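Local coordinates for aldose-aldose oxidoreductase (Caulobacter crescentus, PDB 5A04), which probably oxidises one aldose while reducing another, using a bound nicotinamide cofactor, NADPH, to carry hydride between them, at residues Phe163-Asp167 and Pro168-Arg172; Leu297-Leu300 and Ser301-Leu305; Pro310-Gly313 and Gly314-Leu318. All blocks are in the same frame, centred on the assembly; numbering follows the deposited sequence.

How the interactions relate
The three contacts follow one another along the chain and all fall within its C-terminal alpha/beta region. Interaction 1 is a loop between strand 156-162 and helix 175-178, at the NADPH and glucose pocket. Its centre is about 33 Å from that of interaction 2 and 27 Å from that of interaction 3, and both of these lie across the chain's centre from it. Interaction 2, within helix 292-306, and interaction 3, at the start of helix 314-333, have centres about 14 Å apart and touch: His299 NE2 is probably hydrogen-bonded to Ile311 N at 3.0 Å. The pair join consecutive helices beside the Rossmann sheet, while interaction 1 faces the ligands.

Interaction 1: residues Phe163-Asp167 and Pro168-Arg172. With NDP (NADPH dihydro-nicotinamide-adenine-dinucleotide phosphate), chain G; BGC (beta-D-glucopyranose), chain H; SO4 (sulfate ion), chain J.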
# COMPACT_ATOMS: atom_id res chain seq x y z
N PHE A 163 -4.18 6.90 -12.38
CA PHE A 163 -3.57 7.94 -13.20
C PHE A 163 -4.39 9.21 -13.05
O PHE A 163 -5.53 9.17 -12.61
CB PHE A 163 -3.44 7.52 -14.68
CG PHE A 163 -4.75 7.40 -15.42
CD1 PHE A 163 -5.51 6.24 -15.35
CD2 PHE A 163 -5.20 8.44 -16.23
CE1 PHE A 163 -6.70 6.13 -16.05
CE2 PHE A 163 -6.39 8.34 -16.94
CZ PHE A 163 -7.14 7.18 -16.84
N THR A 164 -3.78 10.33 -13.38
CA THR A 164 -4.46 11.61 -13.25
C THR A 164 -5.30 11.84 -14.49
O THR A 164 -4.80 12.30 -15.50
CB THR A 164 -3.45 12.75 -13.07
OG1 THR A 164 -2.40 12.61 -14.04
CG2 THR A 164 -2.82 12.67 -11.70
N ILE A 165 -6.58 11.49 -14.41
CA ILE A 165 -7.44 11.56 -15.58
C ILE A 165 -7.72 13.03 -15.93
O ILE A 165 -7.70 13.90 -15.07
CB ILE A 165 -8.75 10.77 -15.34
CG1 ILE A 165 -9.46 10.48 -16.67
CG2 ILE A 165 -9.64 11.46 -14.31
CD1 ILE A 165 -10.56 9.42 -16.54
N GLY A 166 -7.95 13.30 -17.22
CA GLY A 166 -8.05 14.68 -17.68
C GLY A 166 -9.44 15.20 -18.03
O GLY A 166 -10.18 15.67 -17.16
N ASP A 167 -9.78 15.10 -19.31
CA ASP A 167 -11.01 15.71 -19.85
C ASP A 167 -12.28 15.21 -19.16
O ASP A 167 -12.63 14.05 -19.28
CB ASP A 167 -11.09 15.41 -21.35
CG ASP A 167 -12.24 16.12 -22.05
OD1 ASP A 167 -13.09 16.74 -21.38
OD2 ASP A 167 -12.28 16.06 -23.30
N PRO A 168 -13.00 16.11 -18.47
CA PRO A 168 -14.22 15.72 -17.74
C PRO A 168 -15.33 15.16 -18.65
O PRO A 168 -16.22 14.48 -18.15
CB PRO A 168 -14.68 17.03 -17.08
CG PRO A 168 -13.47 17.89 -17.05
CD PRO A 168 -12.70 17.54 -18.29
N LYS A 169 -15.25 15.42 -19.95
CA LYS A 169 -16.31 15.01 -20.88
C LYS A 169 -16.16 13.59 -21.42
O LYS A 169 -17.05 13.10 -22.13
CB LYS A 169 -16.37 15.99 -22.06
CG LYS A 169 -16.83 17.38 -21.67
CD LYS A 169 -16.84 18.31 -22.88
CE LYS A 169 -17.31 19.71 -22.49
NZ LYS A 169 -17.30 20.65 -23.64
N GLN A 170 -15.05 12.94 -21.11
CA GLN A 170 -14.77 11.64 -21.71
C GLN A 170 -15.64 10.53 -21.11
O GLN A 170 -16.15 10.67 -19.99
CB GLN A 170 -13.30 11.29 -21.53
CG GLN A 170 -12.92 10.95 -20.09
CD GLN A 170 -11.43 10.77 -19.94
OE1 GLN A 170 -10.90 9.69 -20.22
NE2 GLN A 170 -10.74 11.82 -19.51
N TRP A 171 -15.80 9.44 -21.84
CA TRP A 171 -16.75 8.40 -21.42
C TRP A 171 -16.38 7.76 -20.08
O TRP A 171 -17.26 7.34 -19.34
CB TRP A 171 -16.93 7.32 -22.49
CG TRP A 171 -15.75 6.43 -22.73
CD1 TRP A 171 -14.85 6.55 -23.76
CD2 TRP A 171 -15.35 5.29 -21.97
NE1 TRP A 171 -13.90 5.55 -23.67
CE2 TRP A 171 -14.17 4.78 -22.57
CE3 TRP A 171 -15.85 4.66 -20.82
CZ2 TRP A 171 -13.50 3.66 -22.07
CZ3 TRP A 171 -15.17 3.56 -20.31
CH2 TRP A 171 -14.01 3.07 -20.95
N ARG A 172 -15.09 7.72 -19.74
CA ARG A 172 -14.70 7.13 -18.45
C ARG A 172 -15.31 7.86 -17.24
O ARG A 172 -15.41 7.27 -16.16
CB ARG A 172 -13.17 7.10 -18.31
CG ARG A 172 -12.51 5.93 -19.03
CD ARG A 172 -10.98 6.06 -18.99
NE ARG A 172 -10.31 4.92 -19.61
CZ ARG A 172 -10.11 4.79 -20.92
NH1 ARG A 172 -10.54 5.72 -21.77
NH2 ARG A 172 -9.46 3.73 -21.39
PA NDP G . -11.55 5.42 -26.61
O1A NDP G . -12.57 6.41 -26.17
O2A NDP G . -10.17 5.90 -26.96
O5B NDP G . -12.11 4.55 -27.89
C5B NDP G . -13.40 4.09 -27.60
C4B NDP G . -14.02 3.74 -28.96
O4B NDP G . -15.21 2.98 -28.80
C3B NDP G . -14.41 5.04 -29.71
O3B NDP G . -13.33 5.55 -30.43
C2B NDP G . -15.43 4.49 -30.71
O2B NDP G . -14.87 3.91 -31.73
C1B NDP G . -16.09 3.32 -29.86
N9A NDP G . -17.40 3.69 -29.32
C8A NDP G . -18.61 3.07 -29.58
N7A NDP G . -19.65 3.65 -28.96
C5A NDP G . -19.08 4.72 -28.26
C6A NDP G . -19.64 5.70 -27.42
N6A NDP G . -20.99 5.72 -27.16
N1A NDP G . -18.86 6.66 -26.83
C2A NDP G . -17.51 6.58 -27.13
N3A NDP G . -16.84 5.71 -27.90
C4A NDP G . -17.67 4.77 -28.47
O3 NDP G . -11.50 4.41 -25.29
PN NDP G . -10.17 3.47 -25.15
O1N NDP G . -9.81 2.77 -26.39
O2N NDP G . -9.17 4.03 -24.16
O5D NDP G . -10.87 2.22 -24.13
C5D NDP G . -11.82 1.43 -24.80
C4D NDP G . -11.91 0.08 -24.03
O4D NDP G . -10.57 -0.49 -23.94
C3D NDP G . -12.38 0.29 -22.54
O3D NDP G . -13.17 -0.84 -22.12
C2D NDP G . -11.08 0.31 -21.76
O2D NDP G . -11.24 -0.20 -20.44
C1D NDP G . -10.23 -0.71 -22.59
N1N NDP G . -8.80 -0.41 -22.47
C2N NDP G . -7.91 -1.40 -22.09
C3N NDP G . -6.58 -1.10 -22.01
C7N NDP G . -5.63 -2.15 -21.61
O7N NDP G . -4.44 -1.89 -21.36
N7N NDP G . -6.08 -3.46 -21.52
C4N NDP G . -6.04 0.25 -22.31
C5N NDP G . -7.07 1.24 -22.65
C6N NDP G . -8.36 0.91 -22.73
P2B NDP G . -15.57 4.16 -33.29
O1X NDP G . -17.00 3.77 -33.01
O2X NDP G . -15.30 5.63 -33.44
O3X NDP G . -14.76 3.21 -34.17
C2 BGC H . -7.00 1.73 -18.75
C3 BGC H . -6.35 3.04 -19.21
C4 BGC H . -4.98 3.19 -18.60
C5 BGC H . -4.14 1.94 -18.84
C6 BGC H . -2.83 2.05 -18.00
C1 BGC H . -6.07 0.66 -19.12
O1 BGC H . -6.66 -0.61 -18.85
O2 BGC H . -8.25 1.59 -19.40
O3 BGC H . -7.20 4.10 -18.80
O4 BGC H . -4.33 4.32 -19.15
O5 BGC H . -4.82 0.79 -18.42
O6 BGC H . -1.93 0.99 -18.35
S SO4 J . -6.94 12.40 -20.60
O1 SO4 J . -7.65 11.64 -19.58
O2 SO4 J . -5.72 12.97 -20.00
O3 SO4 J . -6.57 11.50 -21.69
O4 SO4 J . -7.78 13.49 -21.11
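Ile165 CD1 lies over one face of the Gln170 side-chain amide, 3.8 Å from Gln170 CD, with Ile165 CG1 beside Gln170 NE2, while Asp167 O lies in the amide plane. The Arg172 guanidinium has Trp171 CZ2 3.6 Å above one face, offset toward the rim, and NADPH O2N and glucose O2 at its edge. Arg172 NH2 donates to both, at 2.8 Å to NADPH O2N, while Arg172 NE pairs with Asp185; Trp171 NE1 donates to the pyrophosphate. Glucose O4 stands over one face of the Phe163 ring, offset toward the rim, and Phe163 CE1 is 3.5 Å from glucose O3. In the turn, Gln170 NE2 donates to Asp167 O at 2.9 Å. Its other hydrogen goes to sulfate O1 in a nearly straight bond (169°), so both N-H groups are used and the amide's rotation is fixed. A chi1 of 71°, which sets CG between the backbone N and carbonyl carbon, folds the chain back over Asp167 O. Gln170 N reaches the same oxygen from the opposite face of its carbonyl, closing a type I turn from Asp167 to Gln170. Asp167 OD1 accepts Lys169 N at 2.9 Å, from above the carboxylate plane. With an alanine at Gln170, the sulfate and Asp167 O would probably each lose a donor. The loop is part of the cofactor and sugar site of a two-domain, Rossmann-type oxidoreductase.

Interaction 2: residues Leu297-Leu300 and Ser301-Leu305; sequences LDHL and SECIL
Glu302 lies back along the helix over Asp298, one turn earlier. Its CB is 3.4 Å from Asp298 O and its CG closer still, at 3.1 Å from Asp298 O, an oxygen already holding Glu302 N through the helix bond. A chi1 of -65°, with CG opposite the carbonyl carbon, turns the chain this way. Glu302 CD is also 3.4 Å from Asp298 O. At the tip the carboxylate divides its work: Glu302 OE2 rests 3.6 Å from Asp298 CB, and Glu302 OE1 accepts a hydrogen bond from a water, which is also hydrogen-bonded to His299 ND1. The two acids come within 4.5 Å, Asp298 OD2 to Glu302 OE2, but Asp298 OD2 is paired with Lys290 and Glu30 N, which would probably offset the repulsion. His299 carries Cys303 SG over a face, 3.9 Å from the ring centroid and 21° off its normal, a sulfur-aromatic contact; its NE2 end is probably satisfied by the Ile311 backbone. On another side Leu300 CG meets Ile304 CD1 at 4.0 Å, both packing against Ile76. Contacts at i+4, with a water bridge at i+3, are those of a regular alpha-helix, and this one lies across strands 7-12, 76-79 and 99-102 of the Rossmann sheet.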
# COMPACT_ATOMS: atom_id res chain seq x y z
N LEU A 297 -3.19 -11.76 -27.99
CA LEU A 297 -3.94 -12.06 -29.22
C LEU A 297 -3.74 -13.52 -29.62
O LEU A 297 -4.71 -14.22 -29.93
CB LEU A 297 -3.50 -11.12 -30.36
CG LEU A 297 -3.82 -9.63 -30.18
CD1 LEU A 297 -3.05 -8.76 -31.16
CD2 LEU A 297 -5.32 -9.39 -30.35
N ASP A 298 -2.49 -13.97 -29.61
CA ASP A 298 -2.20 -15.34 -30.01
C ASP A 298 -2.75 -16.36 -29.03
O ASP A 298 -3.07 -17.48 -29.43
CB ASP A 298 -0.69 -15.56 -30.18
CG ASP A 298 -0.19 -15.19 -31.58
OD1 ASP A 298 -1.00 -14.98 -32.51
OD2 ASP A 298 1.05 -15.12 -31.74
N HIS A 299 -2.88 -16.00 -27.76
CA HIS A 299 -3.40 -16.96 -26.79
C HIS A 299 -4.80 -17.42 -27.16
O HIS A 299 -5.09 -18.61 -27.14
CB HIS A 299 -3.41 -16.38 -25.37
CG HIS A 299 -3.84 -17.36 -24.32
ND1 HIS A 299 -3.09 -18.47 -23.99
CD2 HIS A 299 -4.95 -17.40 -23.53
CE1 HIS A 299 -3.71 -19.14 -23.03
NE2 HIS A 299 -4.84 -18.52 -22.75
N LEU A 300 -5.68 -16.47 -27.50
CA LEU A 300 -7.05 -16.84 -27.83
C LEU A 300 -7.05 -17.70 -29.09
O LEU A 300 -7.70 -18.75 -29.13
CB LEU A 300 -7.93 -15.60 -28.03
CG LEU A 300 -9.39 -15.89 -28.41
CD1 LEU A 300 -10.01 -16.90 -27.45
CD2 LEU A 300 -10.18 -14.59 -28.44
N SER A 301 -6.30 -17.28 -30.09
CA SER A 301 -6.19 -18.04 -31.34
C SER A 301 -5.71 -19.47 -31.10
O SER A 301 -6.28 -20.43 -31.63
CB SER A 301 -5.23 -17.33 -32.30
OG SER A 301 -5.75 -16.06 -32.66
N GLU A 302 -4.67 -19.61 -30.28
CA GLU A 302 -4.13 -20.93 -29.98
C GLU A 302 -5.14 -21.77 -29.20
O GLU A 302 -5.25 -22.97 -29.44
CB GLU A 302 -2.82 -20.82 -29.20
CG GLU A 302 -1.69 -20.18 -30.01
CD GLU A 302 -0.50 -19.75 -29.15
OE1 GLU A 302 -0.42 -20.16 -27.97
OE2 GLU A 302 0.35 -18.99 -29.65
N CYS A 303 -5.89 -21.15 -28.29
CA CYS A 303 -6.95 -21.88 -27.58
C CYS A 303 -7.99 -22.43 -28.55
O CYS A 303 -8.42 -23.58 -28.42
CB CYS A 303 -7.64 -20.99 -26.54
SG CYS A 303 -6.64 -20.72 -25.06
N ILE A 304 -8.38 -21.61 -29.52
CA ILE A 304 -9.35 -22.05 -30.53
C ILE A 304 -8.76 -23.19 -31.38
O ILE A 304 -9.43 -24.20 -31.60
CB ILE A 304 -9.79 -20.87 -31.43
CG1 ILE A 304 -10.52 -19.83 -30.58
CG2 ILE A 304 -10.68 -21.37 -32.57
CD1 ILE A 304 -10.64 -18.46 -31.25
N LEU A 305 -7.52 -23.03 -31.82
CA LEU A 305 -6.88 -24.03 -32.66
C LEU A 305 -6.69 -25.37 -31.95
O LEU A 305 -6.66 -26.41 -32.61
CB LEU A 305 -5.52 -23.52 -33.17
CG LEU A 305 -5.56 -22.38 -34.18
CD1 LEU A 305 -4.16 -21.81 -34.41
CD2 LEU A 305 -6.17 -22.85 -35.50
O HOH W 1 -0.54 -18.70 -25.42

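Interaction 3: residues Pro310-Gly313 and Gly314-Leu318; sequences PIVG and GDDGL
The N-terminus of helix 314-333 is formed here, with Gly313 in the N-cap position and Gly314, Asp315 and Asp316 in the first turn. Gly313 O takes two amide protons: Asp316 N at 2.9 Å, a bent bond (131°) arriving from above the carbonyl plane, and Gly317 N in a weak, straighter one at 3.4 Å. Helical hydrogen bonding therefore starts at this carbonyl. Gly313 N donates to a water at 2.9 Å, which is in turn a weak donor to Asp315 OD1. Asp315 reaches back toward the cap because its chi1 of 60° places CG between the backbone N and the carbonyl carbon, leaving OD1 3.6 Å from Gly313 CA. With Asp315 turned as it is, its OD1 lies close to where a beta carbon on Gly313 would stand. One residue later the carboxylate of Asp316 crosses Val312, its OD2 3.5 Å from Val312 CG1, while Asp316 CB lies 3.4 Å from Gly313 O. Both acids stand at the positive end of the helix, which would probably favour their charged forms. Asp316 OD1 forms a salt bridge with Arg195 of helix 182-198. Around the contact, Val312 packs on Met128 and is hydrogen-bonded through its backbone to Ile129, joining the cap to strand 127-129 at the edge of the parallel sheet, and Leu318 packs against helix 110-123.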
# COMPACT_ATOMS: atom_id res chain seq x y z
N PRO A 310 -9.16 -20.41 -22.46
CA PRO A 310 -8.24 -19.30 -22.16
C PRO A 310 -7.90 -19.22 -20.68
O PRO A 310 -8.75 -19.52 -19.84
CB PRO A 310 -9.02 -18.06 -22.60
CG PRO A 310 -10.00 -18.56 -23.61
CD PRO A 310 -10.37 -19.96 -23.16
N ILE A 311 -6.68 -18.81 -20.36
CA ILE A 311 -6.30 -18.71 -18.96
C ILE A 311 -6.99 -17.53 -18.29
O ILE A 311 -7.10 -17.50 -17.07
CB ILE A 311 -4.78 -18.58 -18.78
CG1 ILE A 311 -4.28 -17.28 -19.42
CG2 ILE A 311 -4.07 -19.80 -19.37
CD1 ILE A 311 -2.84 -16.97 -19.06
N VAL A 312 -7.47 -16.57 -19.08
CA VAL A 312 -8.27 -15.48 -18.56
C VAL A 312 -9.61 -15.44 -19.31
O VAL A 312 -9.85 -14.60 -20.17
CB VAL A 312 -7.54 -14.11 -18.64
CG1 VAL A 312 -6.44 -14.03 -17.58
CG2 VAL A 312 -6.94 -13.87 -20.03
N GLY A 313 -10.47 -16.39 -18.97
CA GLY A 313 -11.76 -16.51 -19.64
C GLY A 313 -12.80 -15.59 -19.05
O GLY A 313 -12.52 -14.81 -18.14
N GLY A 314 -14.03 -15.67 -19.56
CA GLY A 314 -15.12 -14.87 -19.01
C GLY A 314 -15.27 -15.05 -17.51
O GLY A 314 -15.66 -14.11 -16.80
N ASP A 315 -14.95 -16.23 -17.00
CA ASP A 315 -15.05 -16.47 -15.56
C ASP A 315 -14.08 -15.60 -14.75
O ASP A 315 -14.40 -15.18 -13.63
CB ASP A 315 -14.81 -17.94 -15.24
CG ASP A 315 -13.44 -18.41 -15.69
OD1 ASP A 315 -13.18 -18.43 -16.92
OD2 ASP A 315 -12.62 -18.74 -14.80
N ASP A 316 -12.90 -15.32 -15.30
CA ASP A 316 -11.95 -14.43 -14.61
C ASP A 316 -12.53 -13.02 -14.53
O ASP A 316 -12.43 -12.35 -13.49
CB ASP A 316 -10.59 -14.43 -15.34
CG ASP A 316 -9.45 -13.91 -14.46
OD1 ASP A 316 -9.36 -14.30 -13.27
OD2 ASP A 316 -8.61 -13.14 -14.97
N GLY A 317 -13.13 -12.56 -15.63
CA GLY A 317 -13.72 -11.24 -15.67
C GLY A 317 -14.87 -11.15 -14.68
O GLY A 317 -15.06 -10.14 -14.00
N LEU A 318 -15.65 -12.23 -14.62
CA LEU A 318 -16.79 -12.30 -13.70
C LEU A 318 -16.33 -12.26 -12.25
O LEU A 318 -16.94 -11.59 -11.41
CB LEU A 318 -17.59 -13.58 -13.97
CG LEU A 318 -18.67 -13.98 -12.96
CD1 LEU A 318 -19.77 -12.92 -12.82
CD2 LEU A 318 -19.27 -15.33 -13.36
O HOH W 2 -10.48 -18.04 -16.57